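Local structure of endoglucanase E-5 (Thermobifida fusca, 2CKS) at residues 97-102 against 133-138; 26-31 against 56-61; 66-71 against 101-106. The protein hydrolyses internal beta-1,4-glucosidic linkages in cellulose, lichenin and cereal beta-D-glucans through this catalytic domain, a glycoside hydrolase family 5 TIM barrel. All coordinates share one frame; numbering follows the deposited sequence.

Contact 1 (97-102 against 133-138); sequences IVDWHI and LYEIAN
Val98 and Glu135 join neighbouring parallel strands of the (beta/alpha)8 barrel, in a beta-alpha-beta unit whose helix is 112-126. Val98 N donates to Leu133 O, and Val98 O accepts from Glu135 N at 2.8 Å. Trp100 N binds Glu135 O. Trp100 O takes Asn138 N and, across an inverse gamma turn centred on His101, Ile102 N, from opposite faces of its plane.

Glu135 runs extended into the barrel interior, alongside Asp99. Its CB lies 3.6 Å from Ile97 CG2. CG and CD pass beside Asp99 OD2. OE2 comes within 3.4 Å of Ile97 CG2 and is salt-bridged to Arg61, while OE1 is hydrogen-bonded to Thr230 OG1. The Asp99 and Glu135 carboxylates stack, planes 27° apart, and the Arg61 salt bridge to Glu135 probably offsets part of the charge.

Asn138 precedes Glu139, the proton donor by similarity. Its CG stands anti to the backbone N (chi1 165°), which lays the amide over one face of the His101 ring, 16° from parallel. Arg61 binds its OD1. His101 ND1 donates to Asp99 OD1 at 2.6 Å. Asn138 ND2 stands over the middle of the ring, 3.1 Å from His101 CE1, and donates to Ile102 O at 2.9 Å.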
loop_
_atom_site.group_PDB
_atom_site.type_symbol
_atom_site.label_atom_id
_atom_site.label_comp_id
_atom_site.label_asym_id
_atom_site.label_seq_id
_atom_site.Cartn_x
_atom_site.Cartn_y
_atom_site.Cartn_z
ATOM N N ILE A 97 2.151 -5.704 2.690
ATOM C CA ILE A 97 1.970 -5.482 1.266
ATOM C C ILE A 97 3.336 -5.311 0.638
ATOM O O ILE A 97 4.099 -4.442 1.047
ATOM C CB ILE A 97 1.142 -4.228 1.000
ATOM C CG1 ILE A 97 -0.222 -4.359 1.663
ATOM C CG2 ILE A 97 1.032 -3.986 -0.509
ATOM C CD1 ILE A 97 -1.067 -3.120 1.576
ATOM N N VAL A 98 3.642 -6.139 -0.355
ATOM C CA VAL A 98 4.877 -6.017 -1.108
ATOM C C VAL A 98 4.586 -5.105 -2.285
ATOM O O VAL A 98 3.845 -5.480 -3.198
ATOM C CB VAL A 98 5.361 -7.380 -1.586
ATOM C CG1 VAL A 98 6.639 -7.251 -2.422
ATOM C CG2 VAL A 98 5.569 -8.304 -0.380
ATOM N N ASP A 99 5.149 -3.903 -2.237
ATOM C CA ASP A 99 4.823 -2.837 -3.176
ATOM C C ASP A 99 5.935 -2.644 -4.208
ATOM O O ASP A 99 7.006 -2.121 -3.919
ATOM C CB ASP A 99 4.532 -1.547 -2.412
ATOM C CG ASP A 99 4.539 -0.318 -3.290
ATOM O OD1 ASP A 99 4.851 0.766 -2.756
ATOM O OD2 ASP A 99 4.234 -0.329 -4.502
ATOM N N TRP A 100 5.646 -3.110 -5.414
ATOM C CA TRP A 100 6.450 -2.859 -6.606
ATOM C C TRP A 100 6.200 -1.417 -7.028
ATOM O O TRP A 100 5.247 -1.111 -7.741
ATOM C CB TRP A 100 6.024 -3.869 -7.672
ATOM C CG TRP A 100 6.872 -3.877 -8.890
ATOM C CD1 TRP A 100 6.553 -3.380 -10.115
ATOM C CD2 TRP A 100 8.183 -4.423 -9.008
ATOM N NE1 TRP A 100 7.584 -3.594 -11.000
ATOM C CE2 TRP A 100 8.603 -4.226 -10.336
ATOM C CE3 TRP A 100 9.052 -5.065 -8.119
ATOM C CZ2 TRP A 100 9.850 -4.640 -10.787
ATOM C CZ3 TRP A 100 10.276 -5.478 -8.565
ATOM C CH2 TRP A 100 10.672 -5.270 -9.887
ATOM N N HIS A 101 7.058 -0.519 -6.553
ATOM C CA HIS A 101 6.739 0.899 -6.490
ATOM C C HIS A 101 7.160 1.649 -7.740
ATOM O O HIS A 101 8.063 2.487 -7.718
ATOM C CB HIS A 101 7.331 1.533 -5.228
ATOM C CG HIS A 101 6.696 2.827 -4.850
ATOM N ND1 HIS A 101 5.583 2.901 -4.039
ATOM C CD2 HIS A 101 7.023 4.104 -5.164
ATOM C CE1 HIS A 101 5.254 4.170 -3.870
ATOM N NE2 HIS A 101 6.114 4.921 -4.535
ATOM N N ILE A 102 6.487 1.330 -8.836
ATOM C CA ILE A 102 6.696 2.042 -10.085
ATOM C C ILE A 102 6.032 3.409 -9.998
ATOM O O ILE A 102 5.018 3.582 -9.307
ATOM C CB ILE A 102 6.181 1.236 -11.300
ATOM C CG1 ILE A 102 4.657 1.042 -11.256
ATOM C CG2 ILE A 102 6.907 -0.097 -11.391
ATOM C CD1 ILE A 102 3.903 1.848 -12.312
ATOM N N LEU A 133 0.307 -9.760 0.913
ATOM C CA LEU A 133 -0.455 -9.298 -0.243
ATOM C C LEU A 133 0.550 -8.681 -1.227
ATOM O O LEU A 133 1.555 -8.102 -0.823
ATOM C CB LEU A 133 -1.474 -8.235 0.167
ATOM C CG LEU A 133 -2.583 -8.641 1.140
ATOM C CD1 LEU A 133 -2.095 -8.642 2.578
ATOM C CD2 LEU A 133 -3.789 -7.712 0.992
ATOM N N TYR A 134 0.279 -8.811 -2.516
ATOM C CA TYR A 134 1.207 -8.387 -3.567
ATOM C C TYR A 134 0.643 -7.211 -4.332
ATOM O O TYR A 134 -0.420 -7.322 -4.925
ATOM C CB TYR A 134 1.452 -9.545 -4.539
ATOM C CG TYR A 134 2.069 -10.748 -3.886
ATOM C CD1 TYR A 134 3.431 -10.898 -3.846
ATOM C CD2 TYR A 134 1.290 -11.721 -3.282
ATOM C CE1 TYR A 134 4.011 -11.991 -3.246
ATOM C CE2 TYR A 134 1.873 -12.819 -2.673
ATOM C CZ TYR A 134 3.232 -12.946 -2.662
ATOM O OH TYR A 134 3.817 -14.032 -2.053
ATOM N N GLU A 135 1.345 -6.087 -4.322
ATOM C CA GLU A 135 0.921 -4.885 -5.034
ATOM C C GLU A 135 1.817 -4.746 -6.264
ATOM O O GLU A 135 2.971 -4.358 -6.154
ATOM C CB GLU A 135 1.023 -3.659 -4.127
ATOM C CG GLU A 135 0.597 -2.353 -4.794
ATOM C CD GLU A 135 0.541 -1.177 -3.837
ATOM O OE1 GLU A 135 0.055 -0.104 -4.258
ATOM O OE2 GLU A 135 0.964 -1.321 -2.665
ATOM N N ILE A 136 1.275 -5.055 -7.435
ATOM C CA ILE A 136 2.110 -5.304 -8.621
ATOM C C ILE A 136 2.492 -4.069 -9.455
ATOM O O ILE A 136 3.351 -4.168 -10.328
ATOM C CB ILE A 136 1.470 -6.379 -9.522
ATOM C CG1 ILE A 136 0.079 -5.939 -9.990
ATOM C CG2 ILE A 136 1.434 -7.717 -8.788
ATOM C CD1 ILE A 136 -0.482 -6.791 -11.102
ATOM N N ALA A 137 1.891 -2.916 -9.165
ATOM C CA ALA A 137 2.203 -1.674 -9.874
ATOM C C ALA A 137 1.640 -0.466 -9.127
ATOM O O ALA A 137 0.515 -0.040 -9.380
ATOM C CB ALA A 137 1.639 -1.726 -11.296
ATOM N N ASN A 138 2.435 0.069 -8.209
ATOM C CA ASN A 138 2.053 1.203 -7.352
ATOM C C ASN A 138 1.171 2.275 -8.014
ATOM O O ASN A 138 -0.010 2.414 -7.662
ATOM C CB ASN A 138 3.334 1.833 -6.788
ATOM C CG ASN A 138 3.121 3.207 -6.195
ATOM O OD1 ASN A 138 2.260 3.398 -5.340
ATOM N ND2 ASN A 138 3.897 4.189 -6.671
#

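Contact 2 (26-31 against 56-61); sequences VQLRGM and KADIIR
The first two parallel strands of the TIM barrel, 29-32 and 59-65, start side by side here, and Arg29 and Asp58 fasten the N-terminal end of the pair. Asp58 uses both its backbone and its side chain. Its N donates to Arg29 O at 2.8 Å, nearly straight. Its OD2 accepts from Arg29 N at 3.1 Å through the anti lone pair, with an N-H...O angle of 172°. With CG beside its own backbone N (chi1 -62°), the carboxylate is turned back to Arg29 N.

A water extends the grip. It donates to Asp58 OD2 at 2.6 Å and to Gln27 O at 2.7 Å, and accepts from Arg29 NE. The guanidinium is turned edge-on to OD2 but stays beyond salt-bridge range, and its NH1 binds Lys303 O.

Apolar groups fill in beside this network. Leu28 crosses Ile59 at about a right angle, CD1 to CD1 4.1 Å apart, and its CD2 rests on Asp58 CB. Ile59 CG2 packs on Arg29 C at 3.6 Å. Further along, Met31 N makes a weak bond to Ile59 O, and Arg61 N donates to Met31 O at 3.0 Å.

OD2 thus receives a backbone N-H and a water proton, which would be expected to favour the ionised carboxylate. The nearby Arg29, linked through the water and with its NE 4.5 Å from Asp58 OD2, would be expected to add to this.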
loop_
_atom_site.group_PDB
_atom_site.type_symbol
_atom_site.label_atom_id
_atom_site.label_comp_id
_atom_site.label_asym_id
_atom_site.label_seq_id
_atom_site.Cartn_x
_atom_site.Cartn_y
_atom_site.Cartn_z
ATOM N N VAL A 26 -13.134 -7.266 6.891
ATOM C CA VAL A 26 -12.143 -6.702 7.789
ATOM C C VAL A 26 -11.505 -5.486 7.128
ATOM O O VAL A 26 -11.283 -5.473 5.916
ATOM C CB VAL A 26 -11.068 -7.745 8.180
ATOM C CG1 VAL A 26 -10.273 -8.234 6.969
ATOM C CG2 VAL A 26 -10.148 -7.192 9.252
ATOM N N GLN A 27 -11.234 -4.470 7.941
ATOM C CA GLN A 27 -10.535 -3.268 7.504
ATOM C C GLN A 27 -9.135 -3.279 8.111
ATOM O O GLN A 27 -8.982 -3.102 9.321
ATOM C CB GLN A 27 -11.285 -2.017 7.958
ATOM C CG GLN A 27 -10.710 -0.762 7.368
ATOM C CD GLN A 27 -11.196 0.520 7.998
ATOM O OE1 GLN A 27 -11.776 0.522 9.097
ATOM N NE2 GLN A 27 -10.933 1.628 7.320
ATOM N N LEU A 28 -8.122 -3.496 7.279
ATOM C CA LEU A 28 -6.736 -3.493 7.742
ATOM C C LEU A 28 -6.169 -2.088 7.574
ATOM O O LEU A 28 -6.174 -1.555 6.474
ATOM C CB LEU A 28 -5.907 -4.500 6.945
ATOM C CG LEU A 28 -6.401 -5.943 6.945
ATOM C CD1 LEU A 28 -5.511 -6.822 6.081
ATOM C CD2 LEU A 28 -6.471 -6.481 8.368
ATOM N N ARG A 29 -5.704 -1.493 8.671
ATOM C CA ARG A 29 -5.187 -0.134 8.660
ATOM C C ARG A 29 -3.760 -0.114 9.150
ATOM O O ARG A 29 -3.412 -0.787 10.123
ATOM C CB ARG A 29 -6.024 0.784 9.547
ATOM C CG ARG A 29 -7.514 0.764 9.217
ATOM C CD ARG A 29 -8.386 1.496 10.204
ATOM N NE ARG A 29 -8.133 1.004 11.552
ATOM C CZ ARG A 29 -8.120 1.743 12.651
ATOM N NH1 ARG A 29 -8.399 3.039 12.615
ATOM N NH2 ARG A 29 -7.835 1.161 13.804
ATOM N N GLY A 30 -2.924 0.690 8.505
ATOM C CA GLY A 30 -1.529 0.747 8.878
ATOM C C GLY A 30 -0.765 1.822 8.143
ATOM O O GLY A 30 -1.316 2.859 7.824
ATOM N N MET A 31 0.513 1.549 7.893
ATOM C CA MET A 31 1.439 2.523 7.358
ATOM C C MET A 31 2.198 1.952 6.187
ATOM O O MET A 31 2.504 0.762 6.148
ATOM C CB MET A 31 2.478 2.889 8.423
ATOM C CG MET A 31 1.951 3.690 9.598
ATOM S SD MET A 31 1.237 5.293 9.109
ATOM C CE MET A 31 2.645 6.066 8.334
ATOM N N LYS A 56 -0.372 -0.035 16.993
ATOM C CA LYS A 56 -1.430 -1.020 16.736
ATOM C C LYS A 56 -1.816 -1.097 15.267
ATOM O O LYS A 56 -2.979 -1.303 14.935
ATOM C CB LYS A 56 -2.687 -0.755 17.589
ATOM C CG LYS A 56 -2.414 -0.588 19.071
ATOM C CD LYS A 56 -1.644 -1.767 19.645
ATOM C CE LYS A 56 -1.859 -1.908 21.147
ATOM N NZ LYS A 56 -0.912 -2.884 21.759
ATOM N N ALA A 57 -0.846 -0.909 14.381
ATOM C CA ALA A 57 -1.078 -1.115 12.950
ATOM C C ALA A 57 -1.427 -2.572 12.681
ATOM O O ALA A 57 -0.905 -3.460 13.340
ATOM C CB ALA A 57 0.144 -0.726 12.162
ATOM N N ASP A 58 -2.315 -2.798 11.716
ATOM C CA ASP A 58 -2.638 -4.139 11.221
ATOM C C ASP A 58 -1.701 -4.619 10.117
ATOM O O ASP A 58 -1.550 -5.816 9.888
ATOM C CB ASP A 58 -4.039 -4.155 10.615
ATOM C CG ASP A 58 -5.112 -3.812 11.598
ATOM O OD1 ASP A 58 -5.126 -4.438 12.679
ATOM O OD2 ASP A 58 -5.989 -2.938 11.377
ATOM N N ILE A 59 -1.102 -3.664 9.413
ATOM C CA ILE A 59 -0.485 -3.930 8.125
ATOM C C ILE A 59 0.606 -2.893 7.851
ATOM O O ILE A 59 0.513 -1.735 8.288
ATOM C CB ILE A 59 -1.607 -3.917 7.045
ATOM C CG1 ILE A 59 -1.106 -4.327 5.662
ATOM C CG2 ILE A 59 -2.292 -2.570 6.969
ATOM C CD1 ILE A 59 -2.248 -4.771 4.746
ATOM N N ILE A 60 1.643 -3.333 7.154
ATOM C CA ILE A 60 2.725 -2.470 6.698
ATOM C C ILE A 60 2.902 -2.710 5.208
ATOM O O ILE A 60 2.927 -3.851 4.744
ATOM C CB ILE A 60 4.049 -2.737 7.469
ATOM C CG1 ILE A 60 5.134 -1.737 7.034
ATOM C CG2 ILE A 60 4.541 -4.158 7.290
ATOM C CD1 ILE A 60 6.352 -1.733 7.896
ATOM N N ARG A 61 3.013 -1.626 4.463
ATOM C CA ARG A 61 3.329 -1.696 3.052
ATOM C C ARG A 61 4.808 -1.391 2.875
ATOM O O ARG A 61 5.298 -0.346 3.320
ATOM C CB ARG A 61 2.467 -0.701 2.307
ATOM C CG ARG A 61 2.767 -0.528 0.837
ATOM C CD ARG A 61 1.902 0.558 0.339
ATOM N NE ARG A 61 1.834 0.795 -1.086
ATOM C CZ ARG A 61 2.143 1.953 -1.667
ATOM N NH1 ARG A 61 2.681 2.965 -0.997
ATOM N NH2 ARG A 61 1.931 2.089 -2.952
HETATM O O HOH W 1 -8.362 -1.935 11.646
#

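Contact 3 (66-71 against 101-106); sequences IQEDGY and HILTPG
Ile66 and Ile102 lie where two loops leave neighbouring barrel strands, their CA atoms 6.1 Å apart. Segment 66-71 folds into a type I' beta turn from Gln67 to Gly70, closed by Gly70 N donating to Gln67 O. Segment 101-106 bends through a cis peptide bond before Pro105. No direct hydrogen bond crosses between the loops, so water joins the polar groups.

Ile66 and Ile102 side chains run side by side, CG1 of Ile66 against CG2 of Ile102 at 4.0 Å. One water accepts from Ile66 N and donates to His101 O.

The Gln67 side chain crosses that of Pro105 at about a right angle and touches it at CD. Its CB meets Thr104 O at 3.5 Å, and its chain bends at chi2 (70°) to bring OE1 to 3.7 Å from Pro105 CD. A second water donates to Gln67 OE1 at 2.9 Å and to Pro105 O, and accepts from Leu103 N. Asn111 also donates to OE1, while NE2 binds Glu72, so both ends of the amide are engaged. With an alanine here, the water would probably lose its anchor on this loop, and Asn111 and Glu72 would be left without their amide partner.

Glu68 reaches the other loop with OE2, 3.9 Å from Leu103 CD2. Two more waters donate to this oxygen. One, 2.6 Å from Glu68 OE2, accepts from Thr104 N; the other lies 2.7 Å from Thr104 OG1. Asp69, at the turn's tip, is a zinc ligand through OD1.

Such loops, following strands 59-65 and 95-101 at their C-terminal ends, form the active-site side of a TIM barrel, and Leu103 touches Glu139, the probable proton donor.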
loop_
_atom_site.group_PDB
_atom_site.type_symbol
_atom_site.label_atom_id
_atom_site.label_comp_id
_atom_site.label_asym_id
_atom_site.label_seq_id
_atom_site.Cartn_x
_atom_site.Cartn_y
_atom_site.Cartn_z
ATOM N N ILE A 66 11.730 1.103 -8.084
ATOM C CA ILE A 66 12.489 0.325 -9.059
ATOM C C ILE A 66 13.537 1.223 -9.714
ATOM O O ILE A 66 14.718 0.896 -9.724
ATOM C CB ILE A 66 11.534 -0.304 -10.107
ATOM C CG1 ILE A 66 10.287 -0.905 -9.431
ATOM C CG2 ILE A 66 12.290 -1.340 -10.943
ATOM C CD1 ILE A 66 10.563 -1.926 -8.374
ATOM N N GLN A 67 13.080 2.353 -10.234
ATOM C CA GLN A 67 13.954 3.434 -10.656
ATOM C C GLN A 67 14.263 4.312 -9.432
ATOM O O GLN A 67 14.079 3.869 -8.302
ATOM C CB GLN A 67 13.307 4.201 -11.811
ATOM C CG GLN A 67 13.411 3.455 -13.143
ATOM C CD GLN A 67 12.545 2.203 -13.224
ATOM O OE1 GLN A 67 11.338 2.259 -12.983
ATOM N NE2 GLN A 67 13.159 1.078 -13.575
ATOM N N GLU A 68 14.780 5.522 -9.644
ATOM C CA GLU A 68 15.084 6.457 -8.552
ATOM C C GLU A 68 16.004 5.820 -7.502
ATOM O O GLU A 68 15.788 5.945 -6.297
ATOM C CB GLU A 68 13.789 7.022 -7.952
ATOM C CG GLU A 68 12.897 7.660 -9.016
ATOM C CD GLU A 68 11.643 8.311 -8.469
ATOM O OE1 GLU A 68 11.752 9.210 -7.598
ATOM O OE2 GLU A 68 10.542 7.928 -8.920
ATOM N N ASP A 69 17.039 5.142 -7.996
ATOM C CA ASP A 69 18.079 4.505 -7.178
ATOM C C ASP A 69 17.596 3.273 -6.414
ATOM O O ASP A 69 18.244 2.827 -5.465
ATOM C CB ASP A 69 18.725 5.519 -6.222
ATOM C CG ASP A 69 19.411 6.651 -6.964
ATOM O OD1 ASP A 69 19.196 7.821 -6.589
ATOM O OD2 ASP A 69 20.177 6.452 -7.929
ATOM N N GLY A 70 16.488 2.702 -6.875
ATOM C CA GLY A 70 15.885 1.550 -6.244
ATOM C C GLY A 70 16.354 0.227 -6.819
ATOM O O GLY A 70 17.521 0.052 -7.150
ATOM N N TYR A 71 15.421 -0.715 -6.930
ATOM C CA TYR A 71 15.698 -2.102 -7.266
ATOM C C TYR A 71 16.665 -2.293 -8.431
ATOM O O TYR A 71 17.561 -3.130 -8.339
ATOM C CB TYR A 71 14.369 -2.814 -7.539
ATOM C CG TYR A 71 14.461 -4.245 -8.019
ATOM C CD1 TYR A 71 14.362 -5.311 -7.136
ATOM C CD2 TYR A 71 14.625 -4.529 -9.370
ATOM C CE1 TYR A 71 14.435 -6.638 -7.592
ATOM C CE2 TYR A 71 14.701 -5.837 -9.828
ATOM C CZ TYR A 71 14.595 -6.878 -8.948
ATOM O OH TYR A 71 14.674 -8.171 -9.434
ATOM N N HIS A 101 7.058 -0.519 -6.553
ATOM C CA HIS A 101 6.739 0.899 -6.490
ATOM C C HIS A 101 7.160 1.649 -7.740
ATOM O O HIS A 101 8.063 2.487 -7.718
ATOM C CB HIS A 101 7.331 1.533 -5.228
ATOM C CG HIS A 101 6.696 2.827 -4.850
ATOM N ND1 HIS A 101 5.583 2.901 -4.039
ATOM C CD2 HIS A 101 7.023 4.104 -5.164
ATOM C CE1 HIS A 101 5.254 4.170 -3.870
ATOM N NE2 HIS A 101 6.114 4.921 -4.535
ATOM N N ILE A 102 6.487 1.330 -8.836
ATOM C CA ILE A 102 6.696 2.042 -10.085
ATOM C C ILE A 102 6.032 3.409 -9.998
ATOM O O ILE A 102 5.018 3.582 -9.307
ATOM C CB ILE A 102 6.181 1.236 -11.300
ATOM C CG1 ILE A 102 4.657 1.042 -11.256
ATOM C CG2 ILE A 102 6.907 -0.097 -11.391
ATOM C CD1 ILE A 102 3.903 1.848 -12.312
ATOM N N LEU A 103 6.641 4.377 -10.672
ATOM C CA LEU A 103 6.150 5.746 -10.676
ATOM C C LEU A 103 6.579 6.469 -11.949
ATOM O O LEU A 103 5.739 6.959 -12.702
ATOM C CB LEU A 103 6.668 6.477 -9.431
ATOM C CG LEU A 103 6.257 7.939 -9.274
ATOM C CD1 LEU A 103 4.737 8.107 -9.372
ATOM C CD2 LEU A 103 6.777 8.493 -7.956
ATOM N N THR A 104 7.892 6.516 -12.177
ATOM C CA THR A 104 8.481 7.109 -13.384
ATOM C C THR A 104 9.644 6.228 -13.848
ATOM O O THR A 104 10.646 6.118 -13.130
ATOM C CB THR A 104 9.017 8.542 -13.093
ATOM O OG1 THR A 104 7.978 9.377 -12.555
ATOM C CG2 THR A 104 9.435 9.236 -14.387
ATOM N N PRO A 105 9.557 5.592 -15.018
ATOM C CA PRO A 105 8.414 5.617 -15.943
ATOM C C PRO A 105 7.088 5.077 -15.392
ATOM O O PRO A 105 7.062 4.166 -14.557
ATOM C CB PRO A 105 8.887 4.719 -17.093
ATOM C CG PRO A 105 10.353 4.741 -17.007
ATOM C CD PRO A 105 10.676 4.799 -15.542
ATOM N N GLY A 106 5.999 5.631 -15.915
ATOM C CA GLY A 106 4.657 5.346 -15.443
ATOM C C GLY A 106 3.962 4.160 -16.087
ATOM O O GLY A 106 2.926 3.722 -15.589
HETATM O O HOH W 2 10.189 3.268 -9.306
HETATM O O HOH W 3 8.706 3.310 -12.429
HETATM O O HOH W 4 10.202 5.833 -10.372
HETATM O O HOH W 5 9.041 10.023 -10.134
#

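How the contacts relate
The three contacts follow consecutive parts of one TIM barrel. Contact 2 pairs strands 29-32 and 59-65, and contact 1 pairs 95-101 with 132-135. Contact 3 joins the loops after 59-65 and 95-101. Arg61 ties contact 2 to contact 1, its NE 2.8 Å from Glu135 OE2. Its NH1 bridges to Glu231, the nucleophile by similarity. A zinc ion seen in this structure is bound by Glu139 and Glu231, about 4 Å from the side chains of Asn138 and His101. His101 and Ile102 belong to both contacts 1 and 3, and Trp100 CE3 packs 3.5 Å from Ile66 CD1. Contacts 2 and 3 are 24 Å apart between centres.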